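Local atomic coordinates of putidaredoxin reductase (Pseudomonas putida, PDB entry 1Q1R), a protein that probably passes electrons from NADH through its bound FAD to putidaredoxin, the iron-sulfur partner that supplies the cytochrome P450cam monooxygenase. Residues Gly157-Leu162 and Ala195-Leu200; Val164-Ile169 and His199-Ala204; Thr176-Ala181 and Thr227-Glu232. All coordinates share one frame; numbering follows the deposited sequence.

Contact 1 of 3, residues Gly157-Leu162 and Ala195-Leu200; sequences GGYIGL and AFYEHL. With FAD (flavin-adenine dinucleotide), chain C.
Y159 and Y197 meet ring to hydroxyl: OH of Y197 reaches CE2 of Y159 at 3.8 Å, approaching the edge of that ring near its plane. The two side chains cross obliquely rather than stack, and their hydroxyl oxygens, Y159 OH and Y197 OH, remain 4.5 Å apart, too far for a hydrogen bond. On each tyrosine CG lies beside the backbone N and opposite the carbonyl carbon (chi1 -72° for Y159, -76° for Y197). The CB of Y197 aims across at the other helix; that of Y159 does not, and its chi1 brings the end of the ring nearer. With 8.6 Å between CA of L162 and CA of Y197, the Y197 phenol reaches across toward helix 159-170. L162 adds a looser touch, its CD1 standing 4.4 Å from CD2 of Y197. On one face the Y197 ring carries its own neighbour, F196, whose CD2 sits 4.0 Å above the plane of the Y197 ring, over its centre. Strand 328-333 closes in on the tyrosines through Q333, and F329 meets Y159 edge-to-face.

The helix bearing Y159 starts just after G158, its N-cap residue, and L162 N bonds to G158 O at 3.0 Å. G158 and G161 belong to a GxGxxG pattern consistent with a Rossmann-type dinucleotide site. I160 instead meets the flavin: its CD1 methyl lies 3.5 Å from C6 of FAD, above the plane of the isoalloxazine ring.

With no hydrogen bond or charge pair between the segments, the contact rests on van der Waals packing of the Y197 phenol, its hydroxyl included, against Y159 and L162, while I160, one residue beyond Y159, brings the same helical turn against the cofactor.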
loop_
_atom_site.group_PDB
_atom_site.type_symbol
_atom_site.label_atom_id
_atom_site.label_comp_id
_atom_site.label_asym_id
_atom_site.label_seq_id
_atom_site.Cartn_x
_atom_site.Cartn_y
_atom_site.Cartn_z
ATOM N N GLY A 157 -14.121 -2.344 -1.537
ATOM C CA GLY A 157 -14.139 -0.901 -1.708
ATOM C C GLY A 157 -12.991 -0.086 -1.136
ATOM O O GLY A 157 -13.204 1.056 -0.713
ATOM N N GLY A 158 -11.789 -0.655 -1.108
ATOM C CA GLY A 158 -10.634 0.080 -0.614
ATOM C C GLY A 158 -10.142 1.016 -1.711
ATOM O O GLY A 158 -10.753 1.082 -2.778
ATOM N N TYR A 159 -9.049 1.736 -1.472
ATOM C CA TYR A 159 -8.530 2.664 -2.477
ATOM C C TYR A 159 -8.198 1.996 -3.812
ATOM O O TYR A 159 -8.461 2.562 -4.874
ATOM C CB TYR A 159 -7.286 3.398 -1.960
ATOM C CG TYR A 159 -7.583 4.437 -0.898
ATOM C CD1 TYR A 159 -7.410 4.152 0.456
ATOM C CD2 TYR A 159 -8.059 5.699 -1.250
ATOM C CE1 TYR A 159 -7.704 5.103 1.434
ATOM C CE2 TYR A 159 -8.361 6.656 -0.282
ATOM C CZ TYR A 159 -8.180 6.351 1.057
ATOM O OH TYR A 159 -8.475 7.296 2.015
ATOM N N ILE A 160 -7.622 0.800 -3.767
ATOM C CA ILE A 160 -7.282 0.114 -5.006
ATOM C C ILE A 160 -8.553 -0.276 -5.756
ATOM O O ILE A 160 -8.620 -0.154 -6.978
ATOM C CB ILE A 160 -6.424 -1.145 -4.745
ATOM C CG1 ILE A 160 -5.225 -0.786 -3.863
ATOM C CG2 ILE A 160 -5.934 -1.722 -6.065
ATOM C CD1 ILE A 160 -4.438 0.425 -4.337
ATOM N N GLY A 161 -9.567 -0.733 -5.025
ATOM C CA GLY A 161 -10.814 -1.102 -5.671
ATOM C C GLY A 161 -11.397 0.110 -6.372
ATOM O O GLY A 161 -11.877 0.028 -7.508
ATOM N N LEU A 162 -11.349 1.249 -5.689
ATOM C CA LEU A 162 -11.858 2.499 -6.246
ATOM C C LEU A 162 -11.032 2.943 -7.457
ATOM O O LEU A 162 -11.576 3.458 -8.439
ATOM C CB LEU A 162 -11.840 3.588 -5.175
ATOM C CG LEU A 162 -12.796 3.314 -4.007
ATOM C CD1 LEU A 162 -12.567 4.341 -2.896
ATOM C CD2 LEU A 162 -14.232 3.356 -4.515
ATOM N N ALA A 195 -19.029 9.535 1.752
ATOM C CA ALA A 195 -20.101 10.101 0.950
ATOM C C ALA A 195 -19.520 10.774 -0.285
ATOM O O ALA A 195 -20.062 10.650 -1.383
ATOM C CB ALA A 195 -20.893 11.110 1.776
ATOM N N PHE A 196 -18.418 11.496 -0.103
ATOM C CA PHE A 196 -17.775 12.173 -1.224
ATOM C C PHE A 196 -17.378 11.154 -2.300
ATOM O O PHE A 196 -17.718 11.316 -3.474
ATOM C CB PHE A 196 -16.534 12.928 -0.748
ATOM C CG PHE A 196 -15.612 13.329 -1.861
ATOM C CD1 PHE A 196 -15.952 14.366 -2.729
ATOM C CD2 PHE A 196 -14.421 12.641 -2.069
ATOM C CE1 PHE A 196 -15.112 14.710 -3.795
ATOM C CE2 PHE A 196 -13.578 12.973 -3.124
ATOM C CZ PHE A 196 -13.923 14.009 -3.990
ATOM N N TYR A 197 -16.658 10.107 -1.894
ATOM C CA TYR A 197 -16.223 9.080 -2.841
ATOM C C TYR A 197 -17.387 8.347 -3.501
ATOM O O TYR A 197 -17.404 8.158 -4.716
ATOM C CB TYR A 197 -15.311 8.061 -2.154
ATOM C CG TYR A 197 -13.911 8.564 -1.903
ATOM C CD1 TYR A 197 -13.493 8.918 -0.620
ATOM C CD2 TYR A 197 -12.997 8.688 -2.949
ATOM C CE1 TYR A 197 -12.198 9.381 -0.386
ATOM C CE2 TYR A 197 -11.700 9.152 -2.725
ATOM C CZ TYR A 197 -11.310 9.494 -1.443
ATOM O OH TYR A 197 -10.026 9.938 -1.215
ATOM N N GLU A 198 -18.364 7.934 -2.703
ATOM C CA GLU A 198 -19.516 7.232 -3.248
ATOM C C GLU A 198 -20.241 8.085 -4.286
ATOM O O GLU A 198 -20.589 7.601 -5.368
ATOM C CB GLU A 198 -20.447 6.806 -2.107
ATOM C CG GLU A 198 -19.876 5.629 -1.310
ATOM C CD GLU A 198 -20.699 5.260 -0.090
ATOM O OE1 GLU A 198 -21.937 5.415 -0.136
ATOM O OE2 GLU A 198 -20.108 4.797 0.909
ATOM N N HIS A 199 -20.445 9.363 -3.982
ATOM C CA HIS A 199 -21.113 10.251 -4.928
ATOM C C HIS A 199 -20.220 10.506 -6.141
ATOM O O HIS A 199 -20.686 10.572 -7.278
ATOM C CB HIS A 199 -21.473 11.579 -4.250
ATOM C CG HIS A 199 -22.086 12.585 -5.174
ATOM N ND1 HIS A 199 -21.345 13.548 -5.826
ATOM C CD2 HIS A 199 -23.366 12.754 -5.585
ATOM C CE1 HIS A 199 -22.140 14.265 -6.598
ATOM N NE2 HIS A 199 -23.371 13.805 -6.471
ATOM N N LEU A 200 -18.926 10.646 -5.892
ATOM C CA LEU A 200 -17.968 10.893 -6.958
ATOM C C LEU A 200 -18.045 9.775 -8.010
ATOM O O LEU A 200 -18.222 10.036 -9.202
ATOM C CB LEU A 200 -16.569 10.979 -6.341
ATOM C CG LEU A 200 -15.332 11.488 -7.090
ATOM C CD1 LEU A 200 -14.443 10.316 -7.392
ATOM C CD2 LEU A 200 -15.713 12.260 -8.340
HETATM P PA FAD C . 5.793 -6.343 -2.172
HETATM O O1A FAD C . 4.708 -7.330 -1.955
HETATM O O2A FAD C . 5.638 -5.349 -3.259
HETATM O O5B FAD C . 7.177 -7.115 -2.404
HETATM C C5B FAD C . 7.503 -8.313 -1.691
HETATM C C4B FAD C . 8.111 -9.327 -2.676
HETATM O O4B FAD C . 8.804 -10.393 -1.933
HETATM C C3B FAD C . 7.013 -10.028 -3.490
HETATM O O3B FAD C . 7.483 -10.243 -4.828
HETATM C C2B FAD C . 6.866 -11.358 -2.792
HETATM O O2B FAD C . 6.386 -12.350 -3.706
HETATM C C1B FAD C . 8.302 -11.658 -2.415
HETATM N N9A FAD C . 8.456 -12.753 -1.419
HETATM C C8A FAD C . 7.712 -12.953 -0.316
HETATM N N7A FAD C . 8.147 -14.055 0.309
HETATM C C5A FAD C . 9.162 -14.548 -0.394
HETATM C C6A FAD C . 9.992 -15.661 -0.243
HETATM N N6A FAD C . 9.824 -16.490 0.785
HETATM N N1A FAD C . 10.965 -15.894 -1.159
HETATM C C2A FAD C . 11.139 -15.074 -2.205
HETATM N N3A FAD C . 10.349 -14.003 -2.369
HETATM C C4A FAD C . 9.362 -13.723 -1.484
HETATM N N1 FAD C . 1.105 2.811 -2.218
HETATM C C2 FAD C . 1.086 4.211 -2.197
HETATM O O2 FAD C . 1.713 4.821 -1.332
HETATM N N3 FAD C . 0.358 4.908 -3.178
HETATM C C4 FAD C . -0.344 4.197 -4.179
HETATM O O4 FAD C . -0.940 4.820 -5.056
HETATM C C4X FAD C . -0.326 2.792 -4.196
HETATM N N5 FAD C . -0.956 2.097 -5.187
HETATM C C5X FAD C . -0.897 0.736 -5.274
HETATM C C6 FAD C . -1.539 0.061 -6.333
HETATM C C7 FAD C . -1.458 -1.347 -6.437
HETATM C C7M FAD C . -2.198 -2.062 -7.583
HETATM C C8 FAD C . -0.719 -2.083 -5.476
HETATM C C8M FAD C . -0.585 -3.611 -5.570
HETATM C C9 FAD C . -0.080 -1.408 -4.420
HETATM C C9A FAD C . -0.167 -0.003 -4.314
HETATM N N10 FAD C . 0.485 0.698 -3.263
HETATM C C10 FAD C . 0.406 2.105 -3.212
HETATM C "C1'" FAD C . 1.240 -0.047 -2.209
HETATM C "C2'" FAD C . 2.747 0.027 -2.469
HETATM O "O2'" FAD C . 3.002 -0.308 -3.837
HETATM C "C3'" FAD C . 3.516 -0.928 -1.539
HETATM O "O3'" FAD C . 3.164 -0.642 -0.180
HETATM C "C4'" FAD C . 5.030 -0.767 -1.726
HETATM O "O4'" FAD C . 5.377 -1.046 -3.085
HETATM C "C5'" FAD C . 5.834 -1.706 -0.809
HETATM O "O5'" FAD C . 5.730 -3.082 -1.210
HETATM P P FAD C . 6.741 -4.159 -0.555
HETATM O O1P FAD C . 8.003 -4.132 -1.323
HETATM O O2P FAD C . 6.808 -3.890 0.899
HETATM O O3P FAD C . 5.983 -5.581 -0.752
#

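Contact 2 of 3, residues Val164-Ile169 and His199-Ala204; sequences VAATAI and HLHREA
H201 makes the first touch along 199-204, laying its imidazole toward two alanines of 164-169. CE1 of H201 comes within 4.1 Å of CB of A166, and ND1 of H201 stands 4.4 Å from CB of A165; both methyls approach the ring obliquely. CB of H201 does not aim at the facing helix. The ring gets there because CG lies beside the backbone N, chi1 -75°, which swings its far end across the gap. Its polar atoms are occupied elsewhere: NE2 is hydrogen-bonded to Q333 OE1, ND1 also has a partner outside the two segments, and Y334 meets the ring edge-to-face. The imidazole is therefore held in rotation by bonds that the alanines do not supply. R202, next along, turns from the interface and gives NH2 to the carbonyl oxygen of I208.

A204 closes the contact one helical turn beyond H201. Its backbone O is 3.7 Å from CG2 of I169, and the same methyl is 4.3 Å from CB of A204. The pairs H201 with A166 and A204 with I169 have equal CA separations of 7.3 Å; the short axes run the same way at 20°, 10.7 Å apart at closest.

A165 and I169 also rest on V175, which seats helix 159-170 on strand 174-178. In chain order, helix 159-170 joins strand 151-155 to 174-178 and helix 191-204 joins 174-178 to 207-209, all three strands parallel and adjacent, as in the consecutive beta-alpha-beta crossovers of a Rossmann-type dinucleotide-binding domain.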
loop_
_atom_site.group_PDB
_atom_site.type_symbol
_atom_site.label_atom_id
_atom_site.label_comp_id
_atom_site.label_asym_id
_atom_site.label_seq_id
_atom_site.Cartn_x
_atom_site.Cartn_y
_atom_site.Cartn_z
ATOM N N VAL A 164 -9.410 0.966 -9.429
ATOM C CA VAL A 164 -9.713 0.025 -10.497
ATOM C C VAL A 164 -11.029 0.450 -11.155
ATOM O O VAL A 164 -11.133 0.517 -12.380
ATOM C CB VAL A 164 -9.849 -1.407 -9.948
ATOM C CG1 VAL A 164 -10.552 -2.294 -10.967
ATOM C CG2 VAL A 164 -8.472 -1.966 -9.626
ATOM N N ALA A 165 -12.034 0.751 -10.333
ATOM C CA ALA A 165 -13.336 1.180 -10.843
ATOM C C ALA A 165 -13.207 2.440 -11.698
ATOM O O ALA A 165 -13.797 2.526 -12.774
ATOM C CB ALA A 165 -14.306 1.434 -9.678
ATOM N N ALA A 166 -12.441 3.418 -11.217
ATOM C CA ALA A 166 -12.249 4.665 -11.955
ATOM C C ALA A 166 -11.611 4.391 -13.316
ATOM O O ALA A 166 -12.016 4.958 -14.326
ATOM C CB ALA A 166 -11.371 5.624 -11.154
ATOM N N THR A 167 -10.618 3.508 -13.342
ATOM C CA THR A 167 -9.944 3.173 -14.592
ATOM C C THR A 167 -10.877 2.421 -15.542
ATOM O O THR A 167 -10.880 2.684 -16.748
ATOM C CB THR A 167 -8.678 2.332 -14.328
ATOM O OG1 THR A 167 -7.790 3.078 -13.493
ATOM C CG2 THR A 167 -7.957 2.012 -15.638
ATOM N N ALA A 168 -11.674 1.501 -15.004
ATOM C CA ALA A 168 -12.606 0.742 -15.834
ATOM C C ALA A 168 -13.682 1.664 -16.409
ATOM O O ALA A 168 -14.074 1.526 -17.568
ATOM C CB ALA A 168 -13.256 -0.377 -15.023
ATOM N N ILE A 169 -14.167 2.596 -15.590
ATOM C CA ILE A 169 -15.185 3.548 -16.030
ATOM C C ILE A 169 -14.674 4.358 -17.215
ATOM O O ILE A 169 -15.402 4.596 -18.182
ATOM C CB ILE A 169 -15.579 4.519 -14.883
ATOM C CG1 ILE A 169 -16.694 3.894 -14.054
ATOM C CG2 ILE A 169 -16.041 5.864 -15.449
ATOM C CD1 ILE A 169 -17.966 3.618 -14.855
ATOM N N HIS A 199 -20.445 9.363 -3.982
ATOM C CA HIS A 199 -21.113 10.251 -4.928
ATOM C C HIS A 199 -20.220 10.506 -6.141
ATOM O O HIS A 199 -20.686 10.572 -7.278
ATOM C CB HIS A 199 -21.473 11.579 -4.250
ATOM C CG HIS A 199 -22.086 12.585 -5.174
ATOM N ND1 HIS A 199 -21.345 13.548 -5.826
ATOM C CD2 HIS A 199 -23.366 12.754 -5.585
ATOM C CE1 HIS A 199 -22.140 14.265 -6.598
ATOM N NE2 HIS A 199 -23.371 13.805 -6.471
ATOM N N LEU A 200 -18.926 10.646 -5.892
ATOM C CA LEU A 200 -17.968 10.893 -6.958
ATOM C C LEU A 200 -18.045 9.775 -8.010
ATOM O O LEU A 200 -18.222 10.036 -9.202
ATOM C CB LEU A 200 -16.569 10.979 -6.341
ATOM C CG LEU A 200 -15.332 11.488 -7.090
ATOM C CD1 LEU A 200 -14.443 10.316 -7.392
ATOM C CD2 LEU A 200 -15.713 12.260 -8.340
ATOM N N HIS A 201 -17.938 8.533 -7.551
ATOM C CA HIS A 201 -17.985 7.373 -8.429
ATOM C C HIS A 201 -19.350 7.127 -9.073
ATOM O O HIS A 201 -19.432 6.876 -10.276
ATOM C CB HIS A 201 -17.531 6.137 -7.655
ATOM C CG HIS A 201 -16.049 6.077 -7.441
ATOM N ND1 HIS A 201 -15.190 5.493 -8.348
ATOM C CD2 HIS A 201 -15.272 6.553 -6.441
ATOM C CE1 HIS A 201 -13.948 5.611 -7.914
ATOM N NE2 HIS A 201 -13.970 6.252 -6.759
ATOM N N ARG A 202 -20.418 7.197 -8.281
ATOM C CA ARG A 202 -21.758 6.993 -8.822
ATOM C C ARG A 202 -22.016 8.025 -9.907
ATOM O O ARG A 202 -22.606 7.722 -10.941
ATOM C CB ARG A 202 -22.813 7.103 -7.711
ATOM C CG ARG A 202 -22.893 5.860 -6.826
ATOM C CD ARG A 202 -23.832 6.040 -5.635
ATOM N NE ARG A 202 -23.895 4.826 -4.823
ATOM C CZ ARG A 202 -24.024 4.808 -3.499
ATOM N NH1 ARG A 202 -24.106 5.944 -2.816
ATOM N NH2 ARG A 202 -24.054 3.647 -2.854
ATOM N N GLU A 203 -21.556 9.247 -9.673
ATOM C CA GLU A 203 -21.724 10.324 -10.640
ATOM C C GLU A 203 -21.016 9.948 -11.943
ATOM O O GLU A 203 -21.489 10.257 -13.036
ATOM C CB GLU A 203 -21.116 11.616 -10.093
ATOM C CG GLU A 203 -21.424 12.854 -10.914
ATOM C CD GLU A 203 -22.660 13.584 -10.416
ATOM O OE1 GLU A 203 -23.751 12.968 -10.368
ATOM O OE2 GLU A 203 -22.533 14.779 -10.069
ATOM N N ALA A 204 -19.875 9.276 -11.817
ATOM C CA ALA A 204 -19.098 8.859 -12.977
ATOM C C ALA A 204 -19.739 7.667 -13.695
ATOM O O ALA A 204 -19.374 7.346 -14.823
ATOM C CB ALA A 204 -17.674 8.510 -12.546
#

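Contact 3 of 3, residues Thr176-Ala181 and Thr227-Glu232; sequences TLLDTA and TAVLCE
L178 and C231 have the nearest CA atoms of the two segments, yet these are 9.3 Å apart and no hydrogen bond joins the segments, so this is packing of one sheet on another rather than strand pairing. Strand 174-178 belongs to the parallel sheet of the Rossmann-type domain. Strand 226-231 is the middle member of a three-stranded antiparallel sheet, and begins in a classic beta bulge where T227 and A228 both face E218.

One methyl of L178 makes the whole contact. Its CD1 reaches CG1 of V229 at 4.3 Å and SG of C231 at 4.4 Å, touching two residues spaced two apart on the opposing strand. L178 CG lies beside the backbone N, chi1 -45°, and chi2 of 174° extends CD1 anti to CA; V229 and C231 send their CB atoms back toward it, whereas L230 between them points away. V214 and L237 of the flanking antiparallel strands also lie against L178, and V153 of the parallel sheet touches both L178 and V229, making the surroundings apolar.

Next in sequence, D179 forms an Asx turn. Its OD2 takes a weak hydrogen bond from G157 N, and its OD1 closes the turn, accepting the A181 backbone N at 2.6 Å with an N-H...O angle of 149° on the lone pair anti to the other carboxylate oxygen.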
loop_
_atom_site.group_PDB
_atom_site.type_symbol
_atom_site.label_atom_id
_atom_site.label_comp_id
_atom_site.label_asym_id
_atom_site.label_seq_id
_atom_site.Cartn_x
_atom_site.Cartn_y
_atom_site.Cartn_z
ATOM N N THR A 176 -19.733 -2.111 -11.525
ATOM C CA THR A 176 -20.458 -2.284 -10.270
ATOM C C THR A 176 -19.416 -2.605 -9.194
ATOM O O THR A 176 -18.561 -3.472 -9.387
ATOM C CB THR A 176 -21.467 -3.470 -10.332
ATOM O OG1 THR A 176 -22.421 -3.246 -11.377
ATOM C CG2 THR A 176 -22.209 -3.602 -9.005
ATOM N N LEU A 177 -19.469 -1.905 -8.066
ATOM C CA LEU A 177 -18.514 -2.168 -6.994
ATOM C C LEU A 177 -19.260 -2.592 -5.743
ATOM O O LEU A 177 -20.236 -1.961 -5.342
ATOM C CB LEU A 177 -17.656 -0.932 -6.715
ATOM C CG LEU A 177 -16.529 -1.130 -5.696
ATOM C CD1 LEU A 177 -15.382 -0.171 -5.987
ATOM C CD2 LEU A 177 -17.070 -0.922 -4.291
ATOM N N LEU A 178 -18.784 -3.663 -5.122
ATOM C CA LEU A 178 -19.428 -4.203 -3.935
ATOM C C LEU A 178 -18.554 -4.141 -2.695
ATOM O O LEU A 178 -17.361 -4.453 -2.741
ATOM C CB LEU A 178 -19.813 -5.663 -4.182
ATOM C CG LEU A 178 -20.476 -5.982 -5.522
ATOM C CD1 LEU A 178 -20.651 -7.490 -5.647
ATOM C CD2 LEU A 178 -21.812 -5.269 -5.621
ATOM N N ASP A 179 -19.162 -3.746 -1.583
ATOM C CA ASP A 179 -18.449 -3.693 -0.316
ATOM C C ASP A 179 -19.391 -4.156 0.787
ATOM O O ASP A 179 -20.566 -3.794 0.807
ATOM C CB ASP A 179 -17.953 -2.280 -0.011
ATOM C CG ASP A 179 -16.899 -2.260 1.086
ATOM O OD1 ASP A 179 -17.182 -2.730 2.208
ATOM O OD2 ASP A 179 -15.778 -1.782 0.826
ATOM N N THR A 180 -18.863 -4.964 1.695
ATOM C CA THR A 180 -19.644 -5.489 2.803
ATOM C C THR A 180 -19.927 -4.406 3.839
ATOM O O THR A 180 -20.957 -4.434 4.509
ATOM C CB THR A 180 -18.903 -6.651 3.476
ATOM O OG1 THR A 180 -17.564 -6.243 3.790
ATOM C CG2 THR A 180 -18.848 -7.858 2.544
ATOM N N ALA A 181 -19.013 -3.448 3.961
ATOM C CA ALA A 181 -19.166 -2.354 4.916
ATOM C C ALA A 181 -20.317 -1.435 4.522
ATOM O O ALA A 181 -20.727 -1.398 3.361
ATOM C CB ALA A 181 -17.872 -1.559 5.006
ATOM N N THR A 227 -19.611 -15.863 -15.216
ATOM C CA THR A 227 -20.623 -15.202 -16.023
ATOM C C THR A 227 -21.500 -14.320 -15.148
ATOM O O THR A 227 -22.229 -13.468 -15.654
ATOM C CB THR A 227 -21.527 -16.216 -16.764
ATOM O OG1 THR A 227 -22.093 -17.130 -15.818
ATOM C CG2 THR A 227 -20.722 -16.990 -17.800
ATOM N N ALA A 228 -21.439 -14.519 -13.833
ATOM C CA ALA A 228 -22.245 -13.707 -12.929
ATOM C C ALA A 228 -21.823 -13.807 -11.467
ATOM O O ALA A 228 -21.299 -14.826 -11.021
ATOM C CB ALA A 228 -23.724 -14.080 -13.072
ATOM N N VAL A 229 -22.056 -12.728 -10.729
ATOM C CA VAL A 229 -21.726 -12.668 -9.308
ATOM C C VAL A 229 -23.062 -12.649 -8.565
ATOM O O VAL A 229 -23.943 -11.855 -8.894
ATOM C CB VAL A 229 -20.943 -11.372 -8.968
ATOM C CG1 VAL A 229 -20.527 -11.377 -7.499
ATOM C CG2 VAL A 229 -19.719 -11.248 -9.872
ATOM N N LEU A 230 -23.224 -13.526 -7.581
ATOM C CA LEU A 230 -24.475 -13.571 -6.827
ATOM C C LEU A 230 -24.299 -12.971 -5.443
ATOM O O LEU A 230 -23.325 -13.257 -4.753
ATOM C CB LEU A 230 -24.987 -15.013 -6.675
ATOM C CG LEU A 230 -25.258 -15.889 -7.903
ATOM C CD1 LEU A 230 -25.649 -15.038 -9.104
ATOM C CD2 LEU A 230 -24.012 -16.684 -8.218
ATOM N N CYS A 231 -25.248 -12.139 -5.040
ATOM C CA CYS A 231 -25.193 -11.515 -3.726
ATOM C C CYS A 231 -26.066 -12.280 -2.748
ATOM O O CYS A 231 -27.044 -12.915 -3.140
ATOM C CB CYS A 231 -25.667 -10.070 -3.809
ATOM S SG CYS A 231 -24.710 -9.083 -4.968
ATOM N N GLU A 232 -25.709 -12.203 -1.472
ATOM C CA GLU A 232 -26.441 -12.882 -0.411
ATOM C C GLU A 232 -27.939 -12.565 -0.425
ATOM O O GLU A 232 -28.761 -13.411 -0.071
ATOM C CB GLU A 232 -25.830 -12.506 0.942
ATOM C CG GLU A 232 -26.476 -13.173 2.140
ATOM C CD GLU A 232 -26.569 -14.680 1.996
ATOM O OE1 GLU A 232 -25.574 -15.306 1.568
ATOM O OE2 GLU A 232 -27.638 -15.240 2.324
#

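Overall arrangement
All three contacts are buried, without hydrogen bonds between their segments; contact 3 touches through buried residues alone, whereas contact 1 (Y159) and contact 2 (I169, A204) also use partly exposed ones. Contacts 1 and 2 hold the same two helices, 159-170 and 191-204; their centres are about 8 Å apart, and L162 O lies 3.2 Å from CE1 of H201. Contact 1, at the glycine-rich helix start, is largely aromatic, and I160 on the same turn meets the flavin; contact 2 sets alanines against a histidine bonded elsewhere, and I169 against A204. Contact 3 joins two sheets through apolar side chains. Strand 174-178 links them: L177 CD1 touches L162 CD2 and A165 CB, while L178 serves contact 3.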